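Two-component insecticidal protein 16 kDa unit (Alcaligenes faecalis, PDB 5V3S) forms the 16 kDa aegerolysin-family component of a binary insecticidal protein that kills corn rootworm. Local coordinates at residues Met20-Phe25 with Gly136-Thr141. Residues are numbered along the deposited sequence; the frame is centred on the assembly and turned at random.
Sequences MEITIF and GNIFIT. Unlike the reference sequence in segment 20-25: Met20 (reference Ile).
The CD1 methyl of Ile22 reaches across to strand 136-144 and touches two isoleucines, 3.5 Å from Ile138 CG2 and 3.7 Å from Ile140 CD1. It gets there because CG1 lies anti to the backbone N (chi1 -173°), which swings the branch over the neighbouring strand. Two residues earlier, the selenomethionine at Met20 bends at chi2 and chi3, which brings its CE methyl to 3.9 Å from Ile138 CD1. Tyr99 and Phe97 of strand 94-103 cover these isoleucines from the opposing sheet, as expected in the beta-sandwich of an aegerolysin. Beneath the side chains the two strands run parallel, an exception in a sheet whose other neighbours are antiparallel. Five backbone bonds zigzag between them, from Glu21 N to Gly136 O (3.0 Å) through to Phe25 N with Ile140 O; the straightest, Ile140 N to Thr23 O, has 171° at the hydrogen. On the other face the Phe139 ring presents its edge to Thr23 O, while its CE1 meets Phe25 CB at 4.0 Å. Asn137 OD1 brushes the Glu21 CB methylene at 4.0 Å. Then polar groups take over: Thr23 OG1 bonds to Thr70 OG1, and Glu21, extended beyond CG, accepts the Gly47 N-H on OE2.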
loop_
_atom_site.group_PDB
_atom_site.type_symbol
_atom_site.label_atom_id
_atom_site.label_comp_id
_atom_site.label_asym_id
_atom_site.label_seq_id
_atom_site.Cartn_x
_atom_site.Cartn_y
_atom_site.Cartn_z
HETATM N N MSE A 20 -8.766 -3.675 -2.085
HETATM C CA MSE A 20 -8.105 -2.402 -1.839
HETATM C C MSE A 20 -7.185 -2.160 -3.031
HETATM O O MSE A 20 -6.674 -3.091 -3.662
HETATM C CB MSE A 20 -7.318 -2.401 -0.499
HETATM C CG MSE A 20 -6.216 -3.467 -0.284
HETATM SE SE MSE A 20 -4.499 -2.835 -1.115
HETATM C CE MSE A 20 -4.009 -1.995 0.592
ATOM N N GLU A 21 -6.939 -0.890 -3.339
ATOM C CA GLU A 21 -5.860 -0.549 -4.243
ATOM C C GLU A 21 -5.165 0.651 -3.638
ATOM O O GLU A 21 -5.832 1.589 -3.277
ATOM C CB GLU A 21 -6.289 -0.233 -5.699
ATOM C CG GLU A 21 -6.755 -1.464 -6.444
ATOM C CD GLU A 21 -6.794 -1.358 -7.941
ATOM O OE1 GLU A 21 -6.365 -0.292 -8.474
ATOM O OE2 GLU A 21 -7.251 -2.387 -8.545
ATOM N N ILE A 22 -3.843 0.560 -3.495
ATOM C CA ILE A 22 -3.056 1.605 -2.833
ATOM C C ILE A 22 -2.049 2.172 -3.860
ATOM O O ILE A 22 -1.305 1.445 -4.459
ATOM C CB ILE A 22 -2.473 1.184 -1.480
ATOM C CG1 ILE A 22 -1.820 2.333 -0.789
ATOM C CG2 ILE A 22 -1.479 0.084 -1.582
ATOM C CD1 ILE A 22 -1.757 2.172 0.697
ATOM N N THR A 23 -2.061 3.478 -4.031
ATOM C CA THR A 23 -1.185 4.085 -5.025
ATOM C C THR A 23 -0.209 4.932 -4.199
ATOM O O THR A 23 -0.664 5.715 -3.370
ATOM C CB THR A 23 -1.999 4.904 -6.056
ATOM O OG1 THR A 23 -2.820 4.035 -6.785
ATOM C CG2 THR A 23 -1.089 5.567 -7.007
ATOM N N ILE A 24 1.112 4.790 -4.463
ATOM C CA ILE A 24 2.181 5.573 -3.800
ATOM C C ILE A 24 2.825 6.441 -4.853
ATOM O O ILE A 24 3.278 5.900 -5.894
ATOM C CB ILE A 24 3.224 4.615 -3.180
ATOM C CG1 ILE A 24 2.524 3.629 -2.265
ATOM C CG2 ILE A 24 4.344 5.343 -2.421
ATOM C CD1 ILE A 24 2.275 2.285 -2.884
ATOM N N PHE A 25 2.745 7.765 -4.651
ATOM C CA PHE A 25 3.277 8.731 -5.639
ATOM C C PHE A 25 4.367 9.414 -4.894
ATOM O O PHE A 25 4.151 9.843 -3.753
ATOM C CB PHE A 25 2.208 9.807 -6.022
ATOM C CG PHE A 25 2.651 10.738 -7.085
ATOM C CD1 PHE A 25 2.480 10.422 -8.400
ATOM C CD2 PHE A 25 3.347 11.905 -6.760
ATOM C CE1 PHE A 25 2.886 11.289 -9.405
ATOM C CE2 PHE A 25 3.816 12.771 -7.783
ATOM C CZ PHE A 25 3.591 12.427 -9.087
ATOM N N GLY A 136 -11.342 -0.240 -0.578
ATOM C CA GLY A 136 -11.389 0.755 -1.642
ATOM C C GLY A 136 -10.018 1.290 -2.075
ATOM O O GLY A 136 -9.065 0.627 -1.949
ATOM N N ASN A 137 -9.997 2.503 -2.611
ATOM C CA ASN A 137 -8.797 3.135 -3.146
ATOM C C ASN A 137 -8.110 3.942 -2.029
ATOM O O ASN A 137 -8.768 4.693 -1.270
ATOM C CB ASN A 137 -9.126 4.067 -4.314
ATOM C CG ASN A 137 -9.750 3.341 -5.505
ATOM O OD1 ASN A 137 -9.087 2.637 -6.206
ATOM N ND2 ASN A 137 -11.072 3.410 -5.633
ATOM N N ILE A 138 -6.777 3.861 -1.952
ATOM C CA ILE A 138 -6.012 4.570 -0.924
ATOM C C ILE A 138 -4.833 5.181 -1.711
ATOM O O ILE A 138 -4.328 4.538 -2.625
ATOM C CB ILE A 138 -5.385 3.564 0.133
ATOM C CG1 ILE A 138 -6.481 2.653 0.793
ATOM C CG2 ILE A 138 -4.562 4.268 1.184
ATOM C CD1 ILE A 138 -6.022 1.273 1.245
ATOM N N PHE A 139 -4.384 6.344 -1.275
ATOM C CA PHE A 139 -3.391 7.183 -1.939
ATOM C C PHE A 139 -2.417 7.605 -0.874
ATOM O O PHE A 139 -2.797 8.143 0.126
ATOM C CB PHE A 139 -4.132 8.406 -2.506
ATOM C CG PHE A 139 -3.309 9.421 -3.274
ATOM C CD1 PHE A 139 -2.333 9.069 -4.184
ATOM C CD2 PHE A 139 -3.658 10.774 -3.186
ATOM C CE1 PHE A 139 -1.667 10.035 -4.943
ATOM C CE2 PHE A 139 -2.997 11.742 -3.924
ATOM C CZ PHE A 139 -2.027 11.373 -4.837
ATOM N N ILE A 140 -1.109 7.353 -1.099
ATOM C CA ILE A 140 -0.042 7.907 -0.228
ATOM C C ILE A 140 0.922 8.727 -1.121
ATOM O O ILE A 140 1.311 8.239 -2.107
ATOM C CB ILE A 140 0.719 6.813 0.514
ATOM C CG1 ILE A 140 -0.275 5.942 1.327
ATOM C CG2 ILE A 140 1.831 7.436 1.387
ATOM C CD1 ILE A 140 0.414 4.839 2.098
ATOM N N THR A 141 1.172 9.955 -0.748
ATOM C CA THR A 141 2.160 10.834 -1.297
ATOM C C THR A 141 3.347 10.859 -0.347
ATOM O O THR A 141 3.262 10.872 0.915
ATOM C CB THR A 141 1.592 12.248 -1.659
ATOM O OG1 THR A 141 0.961 12.843 -0.472
ATOM C CG2 THR A 141 0.499 12.149 -2.787
#